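Local coordinates for protein rubber oxygenase (Streptomyces sp., PDB 5O1L) that cleaves the double bonds of poly(cis-1,4-isoprene) rubber oxidatively with O2 and a b-type heme, giving oligo-isoprenoids with keto and aldehyde ends, at residues Val47-Ala59 against Gly217-Val229. Residues are numbered along the deposited sequence; the frame is centred on the assembly and turned at random. Where two conformers were deposited one is given.
With HEM (protoporphyrin IX containing Fe), chain C.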
loop_
_atom_site.group_PDB
_atom_site.type_symbol
_atom_site.label_atom_id
_atom_site.label_comp_id
_atom_site.label_asym_id
_atom_site.label_seq_id
_atom_site.Cartn_x
_atom_site.Cartn_y
_atom_site.Cartn_z
ATOM N N VAL A 47 -9.491 24.131 7.572
ATOM C CA VAL A 47 -10.757 24.313 8.206
ATOM C C VAL A 47 -11.050 23.239 9.271
ATOM O O VAL A 47 -11.630 23.545 10.309
ATOM C CB VAL A 47 -11.863 24.275 7.112
ATOM C CG1 VAL A 47 -13.224 24.340 7.747
ATOM C CG2 VAL A 47 -11.669 25.408 6.103
ATOM N N GLY A 48 -10.736 22.004 8.957
ATOM C CA GLY A 48 -11.009 20.849 9.861
ATOM C C GLY A 48 -12.287 20.121 9.451
ATOM O O GLY A 48 -13.335 20.418 9.935
ATOM N N VAL A 49 -12.176 19.283 8.455
ATOM C CA VAL A 49 -13.287 18.544 7.811
ATOM C C VAL A 49 -13.074 17.094 8.030
ATOM O O VAL A 49 -11.971 16.603 7.776
ATOM C CB VAL A 49 -13.371 18.850 6.291
ATOM C CG1 VAL A 49 -14.436 17.972 5.689
ATOM C CG2 VAL A 49 -13.657 20.325 6.060
ATOM N N ASP A 50 -14.033 16.342 8.517
ATOM C CA ASP A 50 -13.869 14.914 8.753
ATOM C C ASP A 50 -13.631 14.111 7.446
ATOM O O ASP A 50 -14.501 14.053 6.566
ATOM C CB ASP A 50 -15.158 14.421 9.401
ATOM C CG ASP A 50 -15.116 12.974 9.835
ATOM O OD1 ASP A 50 -14.143 12.249 9.624
ATOM O OD2 ASP A 50 -16.198 12.560 10.360
ATOM N N PRO A 51 -12.460 13.458 7.349
ATOM C CA PRO A 51 -12.133 12.755 6.118
ATOM C C PRO A 51 -12.917 11.483 5.875
ATOM O O PRO A 51 -12.825 10.911 4.775
ATOM C CB PRO A 51 -10.654 12.481 6.261
ATOM C CG PRO A 51 -10.427 12.377 7.732
ATOM C CD PRO A 51 -11.383 13.362 8.329
ATOM N N GLU A 52 -13.735 11.065 6.843
ATOM C CA GLU A 52 -14.719 9.996 6.590
ATOM C C GLU A 52 -15.734 10.390 5.535
ATOM O O GLU A 52 -16.372 9.510 4.953
ATOM C CB GLU A 52 -15.414 9.569 7.906
ATOM C CG GLU A 52 -14.445 8.875 8.817
ATOM C CD GLU A 52 -14.231 7.422 8.517
ATOM O OE1 GLU A 52 -15.067 6.844 7.736
ATOM O OE2 GLU A 52 -13.303 6.821 9.109
ATOM N N TYR A 53 -15.909 11.693 5.310
ATOM C CA TYR A 53 -16.907 12.199 4.380
ATOM C C TYR A 53 -16.350 13.038 3.282
ATOM O O TYR A 53 -16.966 13.946 2.754
ATOM C CB TYR A 53 -18.030 12.921 5.159
ATOM C CG TYR A 53 -18.717 12.028 6.172
ATOM C CD1 TYR A 53 -19.743 11.176 5.776
ATOM C CD2 TYR A 53 -18.356 12.028 7.495
ATOM C CE1 TYR A 53 -20.454 10.419 6.690
ATOM C CE2 TYR A 53 -19.045 11.277 8.437
ATOM C CZ TYR A 53 -20.078 10.455 8.026
ATOM O OH TYR A 53 -20.758 9.677 8.943
ATOM N N VAL A 54 -15.109 12.697 2.923
ATOM C CA VAL A 54 -14.399 13.319 1.819
ATOM C C VAL A 54 -13.883 12.196 0.939
ATOM O O VAL A 54 -13.314 11.221 1.421
ATOM C CB VAL A 54 -13.253 14.236 2.307
ATOM C CG1 VAL A 54 -12.525 14.882 1.160
ATOM C CG2 VAL A 54 -13.729 15.297 3.322
ATOM N N TRP A 55 -14.073 12.333 -0.364
ATOM C CA TRP A 55 -13.634 11.326 -1.347
ATOM C C TRP A 55 -12.645 12.000 -2.267
ATOM O O TRP A 55 -11.654 12.510 -1.780
ATOM C CB TRP A 55 -14.853 10.651 -1.963
ATOM C CG TRP A 55 -15.622 9.838 -0.948
ATOM C CD1 TRP A 55 -15.427 8.533 -0.643
ATOM C CD2 TRP A 55 -16.696 10.271 -0.129
ATOM N NE1 TRP A 55 -16.281 8.125 0.339
ATOM C CE2 TRP A 55 -17.077 9.175 0.666
ATOM C CE3 TRP A 55 -17.376 11.503 0.021
ATOM C CZ2 TRP A 55 -18.124 9.254 1.601
ATOM C CZ3 TRP A 55 -18.414 11.564 0.952
ATOM C CH2 TRP A 55 -18.759 10.457 1.707
ATOM N N ASP A 56 -12.888 12.122 -3.566
ATOM C CA ASP A 56 -11.988 12.812 -4.496
ATOM C C ASP A 56 -12.831 13.777 -5.343
ATOM O O ASP A 56 -13.382 13.415 -6.370
ATOM C CB ASP A 56 -11.217 11.815 -5.345
ATOM C CG ASP A 56 -10.075 12.438 -6.156
ATOM O OD1 ASP A 56 -10.156 13.629 -6.460
ATOM O OD2 ASP A 56 -9.120 11.702 -6.498
ATOM N N GLU A 57 -12.937 15.018 -4.889
ATOM C CA GLU A 57 -13.789 16.013 -5.512
ATOM C C GLU A 57 -13.443 16.291 -6.967
ATOM O O GLU A 57 -14.367 16.503 -7.765
ATOM C CB GLU A 57 -13.685 17.353 -4.737
ATOM C CG GLU A 57 -14.753 18.341 -5.108
ATOM C CD GLU A 57 -14.827 19.493 -4.109
ATOM O OE1 GLU A 57 -15.950 20.004 -3.850
ATOM O OE2 GLU A 57 -13.754 19.895 -3.578
ATOM N N GLU A 58 -12.172 16.227 -7.322
ATOM C CA GLU A 58 -11.726 16.467 -8.679
ATOM C C GLU A 58 -11.940 15.243 -9.563
ATOM O O GLU A 58 -12.392 15.367 -10.703
ATOM C CB GLU A 58 -10.248 16.862 -8.764
ATOM C CG GLU A 58 -9.948 18.189 -8.065
ATOM C CD GLU A 58 -8.463 18.456 -7.837
ATOM O OE1 GLU A 58 -7.621 17.543 -7.868
ATOM O OE2 GLU A 58 -8.093 19.606 -7.567
ATOM N N ALA A 59 -11.580 14.066 -9.100
ATOM C CA ALA A 59 -11.626 12.870 -9.936
ATOM C C ALA A 59 -13.022 12.247 -10.041
ATOM O O ALA A 59 -13.397 11.694 -11.062
ATOM C CB ALA A 59 -10.665 11.794 -9.447
ATOM N N GLY A 217 -23.325 1.261 6.405
ATOM C CA GLY A 217 -23.740 2.645 6.209
ATOM C C GLY A 217 -22.872 3.645 5.469
ATOM O O GLY A 217 -23.264 4.788 5.234
ATOM N N GLN A 218 -21.685 3.199 5.040
ATOM C CA GLN A 218 -20.852 4.077 4.230
ATOM C C GLN A 218 -21.489 4.085 2.864
ATOM O O GLN A 218 -21.752 3.018 2.309
ATOM C CB GLN A 218 -19.449 3.504 4.141
ATOM C CG GLN A 218 -18.503 4.425 3.402
ATOM C CD GLN A 218 -17.102 3.833 3.285
ATOM O OE1 GLN A 218 -16.945 2.697 2.886
ATOM N NE2 GLN A 218 -16.079 4.658 3.534
ATOM N N LYS A 219 -21.768 5.260 2.339
ATOM C CA LYS A 219 -22.490 5.385 1.077
ATOM C C LYS A 219 -21.600 5.264 -0.142
ATOM O O LYS A 219 -22.054 4.763 -1.207
ATOM C CB LYS A 219 -23.265 6.697 1.027
ATOM C CG LYS A 219 -24.442 6.749 2.029
ATOM C CD LYS A 219 -25.631 5.922 1.520
ATOM C CE LYS A 219 -26.854 5.949 2.412
ATOM N NZ LYS A 219 -26.579 5.225 3.703
ATOM N N ILE A 220 -20.323 5.663 -0.019
ATOM C CA ILE A 220 -19.401 5.691 -1.149
ATOM C C ILE A 220 -18.086 5.118 -0.598
ATOM O O ILE A 220 -17.678 5.522 0.507
ATOM C CB ILE A 220 -19.136 7.141 -1.577
ATOM C CG1 ILE A 220 -20.486 7.873 -1.853
ATOM C CG2 ILE A 220 -18.105 7.234 -2.711
ATOM C CD1 ILE A 220 -20.319 9.303 -2.258
ATOM N N PRO A 221 -17.463 4.194 -1.302
ATOM C CA PRO A 221 -16.268 3.570 -0.744
ATOM C C PRO A 221 -15.025 4.486 -0.936
ATOM O O PRO A 221 -15.033 5.463 -1.664
ATOM C CB PRO A 221 -16.083 2.347 -1.628
ATOM C CG PRO A 221 -16.577 2.831 -2.942
ATOM C CD PRO A 221 -17.792 3.664 -2.639
ATOM N N ILE A 222 -13.963 4.063 -0.279
ATOM C CA ILE A 222 -12.636 4.635 -0.459
ATOM C C ILE A 222 -12.632 6.119 -0.094
ATOM O O ILE A 222 -12.264 7.002 -0.884
ATOM C CB ILE A 222 -12.000 4.397 -1.862
ATOM C CG1 ILE A 222 -12.352 3.053 -2.487
ATOM C CG2 ILE A 222 -10.475 4.543 -1.740
ATOM C CD1 ILE A 222 -11.789 2.865 -3.851
ATOM N N SER A 223 -13.033 6.411 1.121
ATOM C CA SER A 223 -12.910 7.794 1.613
ATOM C C SER A 223 -11.434 8.141 1.853
ATOM O O SER A 223 -10.576 7.252 1.869
ATOM C CB SER A 223 -13.681 7.977 2.931
ATOM O OG SER A 223 -13.049 7.252 3.956
ATOM N N GLN A 224 -11.149 9.421 2.000
ATOM C CA GLN A 224 -9.808 9.914 2.369
ATOM C C GLN A 224 -9.331 9.182 3.618
ATOM O O GLN A 224 -8.147 8.820 3.732
ATOM C CB GLN A 224 -9.844 11.415 2.661
ATOM C CG GLN A 224 -10.149 12.291 1.442
ATOM C CD GLN A 224 -8.947 12.597 0.627
ATOM O OE1 GLN A 224 -9.006 12.612 -0.628
ATOM N NE2 GLN A 224 -7.835 12.772 1.276
ATOM N N ALA A 225 -10.220 9.059 4.608
ATOM C CA ALA A 225 -9.871 8.361 5.852
ATOM C C ALA A 225 -9.475 6.919 5.563
ATOM O O ALA A 225 -8.482 6.405 6.109
ATOM C CB ALA A 225 -11.037 8.430 6.861
ATOM N N ASP A 226 -10.236 6.249 4.709
ATOM C CA ASP A 226 -9.934 4.896 4.351
ATOM C C ASP A 226 -8.522 4.753 3.668
ATOM O O ASP A 226 -7.731 3.846 4.005
ATOM C CB ASP A 226 -10.986 4.320 3.376
ATOM C CG ASP A 226 -12.394 4.200 3.960
ATOM O OD1 ASP A 226 -12.495 3.951 5.167
ATOM O OD2 ASP A 226 -13.332 4.166 3.110
ATOM N N ILE A 227 -8.221 5.703 2.812
ATOM C CA ILE A 227 -6.928 5.692 2.124
ATOM C C ILE A 227 -5.819 5.805 3.182
ATOM O O ILE A 227 -4.802 5.076 3.117
ATOM C CB ILE A 227 -6.815 6.734 1.028
ATOM C CG1 ILE A 227 -7.884 6.505 -0.051
ATOM C CG2 ILE A 227 -5.394 6.781 0.439
ATOM C CD1 ILE A 227 -7.932 7.613 -1.051
ATOM N N MET A 228 -6.000 6.713 4.133
ATOM C CA MET A 228 -4.979 6.893 5.183
ATOM C C MET A 228 -4.824 5.698 6.114
ATOM O O MET A 228 -3.741 5.377 6.535
ATOM C CB MET A 228 -5.187 8.207 5.926
ATOM C CG MET A 228 -4.797 9.373 5.090
ATOM S SD MET A 228 -3.108 9.341 4.399
ATOM C CE MET A 228 -2.195 9.076 5.817
ATOM N N VAL A 229 -5.922 4.995 6.387
ATOM C CA VAL A 229 -5.808 3.734 7.108
ATOM C C VAL A 229 -4.888 2.785 6.409
ATOM O O VAL A 229 -3.980 2.157 6.998
ATOM C CB VAL A 229 -7.226 3.136 7.383
ATOM C CG1 VAL A 229 -7.078 1.725 7.912
ATOM C CG2 VAL A 229 -7.996 4.003 8.322
HETATM C CHA HEM C . -7.234 -0.358 -7.122
HETATM C CHB HEM C . -3.462 1.266 -4.739
HETATM C CHC HEM C . -6.283 2.378 -1.034
HETATM C CHD HEM C . -9.779 -0.175 -3.046
HETATM C C1A HEM C . -6.001 0.057 -6.762
HETATM C C2A HEM C . -4.880 -0.030 -7.668
HETATM C C3A HEM C . -3.809 0.388 -6.980
HETATM C C4A HEM C . -4.224 0.781 -5.712
HETATM C CMA HEM C . -2.407 0.421 -7.539
HETATM C CAA HEM C . -4.868 -0.531 -9.133
HETATM C CBA HEM C . -4.761 -2.068 -9.157
HETATM C CGA HEM C . -4.313 -2.512 -10.501
HETATM O O1A HEM C . -5.222 -2.521 -11.339
HETATM O O2A HEM C . -3.072 -2.813 -10.700
HETATM C C1B HEM C . -3.916 1.753 -3.518
HETATM C C2B HEM C . -3.047 2.357 -2.567
HETATM C C3B HEM C . -3.787 2.708 -1.527
HETATM C C4B HEM C . -5.151 2.286 -1.803
HETATM C CMB HEM C . -1.557 2.592 -2.705
HETATM C CAB HEM C . -3.551 3.421 -0.297
HETATM C CBB HEM C . -2.311 3.974 0.153
HETATM C C1C HEM C . -7.513 1.776 -1.251
HETATM C C2C HEM C . -8.527 1.687 -0.215
HETATM C C3C HEM C . -9.509 0.980 -0.827
HETATM C C4C HEM C . -9.024 0.606 -2.144
HETATM C CMC HEM C . -8.504 2.352 1.131
HETATM C CAC HEM C . -10.799 0.568 -0.253
HETATM C CBC HEM C . -11.415 0.939 0.939
HETATM C C1D HEM C . -9.374 -0.451 -4.326
HETATM C C2D HEM C . -10.220 -1.134 -5.325
HETATM C C3D HEM C . -9.532 -1.196 -6.460
HETATM C C4D HEM C . -8.263 -0.514 -6.197
HETATM C CMD HEM C . -11.549 -1.696 -4.988
HETATM C CAD HEM C . -9.975 -1.855 -7.789
HETATM C CBD HEM C . -9.607 -3.331 -7.704
HETATM C CGD HEM C . -10.103 -4.029 -8.975
HETATM O O1D HEM C . -9.234 -4.550 -9.709
HETATM O O2D HEM C . -11.318 -4.096 -9.306
HETATM N NA HEM C . -5.593 0.586 -5.579
HETATM N NB HEM C . -5.144 1.719 -2.983
HETATM N NC HEM C . -7.792 1.100 -2.405
HETATM N ND HEM C . -8.234 -0.025 -4.925
HETATM FE FE HEM C . -6.716 0.865 -3.983
HETATM O O HOH W 1 -15.350 6.944 5.202
HETATM O O HOH W 2 -11.799 5.263 7.634
#
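Gln-224 N and Ala-225 N, in the first turn of helix 224-244, donate to two carbonyls of the loop before helix 59-68. The bond from Gln-224 N to Val-54 O is 2.9 Å and nearly straight, at 173°. Ala-225 N reaches Pro-51 O at 3.2 Å, from above the carbonyl plane. The loop thus takes up N-H groups at the helix start, where no preceding turn supplies acceptors. Ser-223 is the N-cap: its OG accepts from Asp-226 N, and Asp-226 OD2 takes Ser-223 N in return.

The Trp-55 ring has Ile-220 over one face and Pro-221 O at its edge, 3.3 Å from CD1. Its NE1 donates to Ile-220 O at 3.0 Å, a bent bond at 133°. Ile-220 CG2, anti to its own backbone N, sits over the five-membered ring, 3.7 Å from the centroid, as a CH-pi contact. With an alanine in place of Trp-55, Ile-220 O would probably lose its indole N-H donor and Ile-220 CG2 the ring face it rests on. The Glu-52 chain bends at chi2 (-82°), which brings its carboxylate beside Ala-225 CB. One water joins Glu-52 O and OE1 to Gln-218 NE2 and Ser-223 OG; a second links Glu-52 OE2 to Asp-226 OD1. Arg-147 forms salt bridges with both acids and probably offsets their like charges.

The arrangement is a helix N-terminus closed by a capping box, with a loop from far earlier in the chain docked on it. Ile-222, Asp-226 and Ile-227, in and next to the cap, belong to the heme pocket.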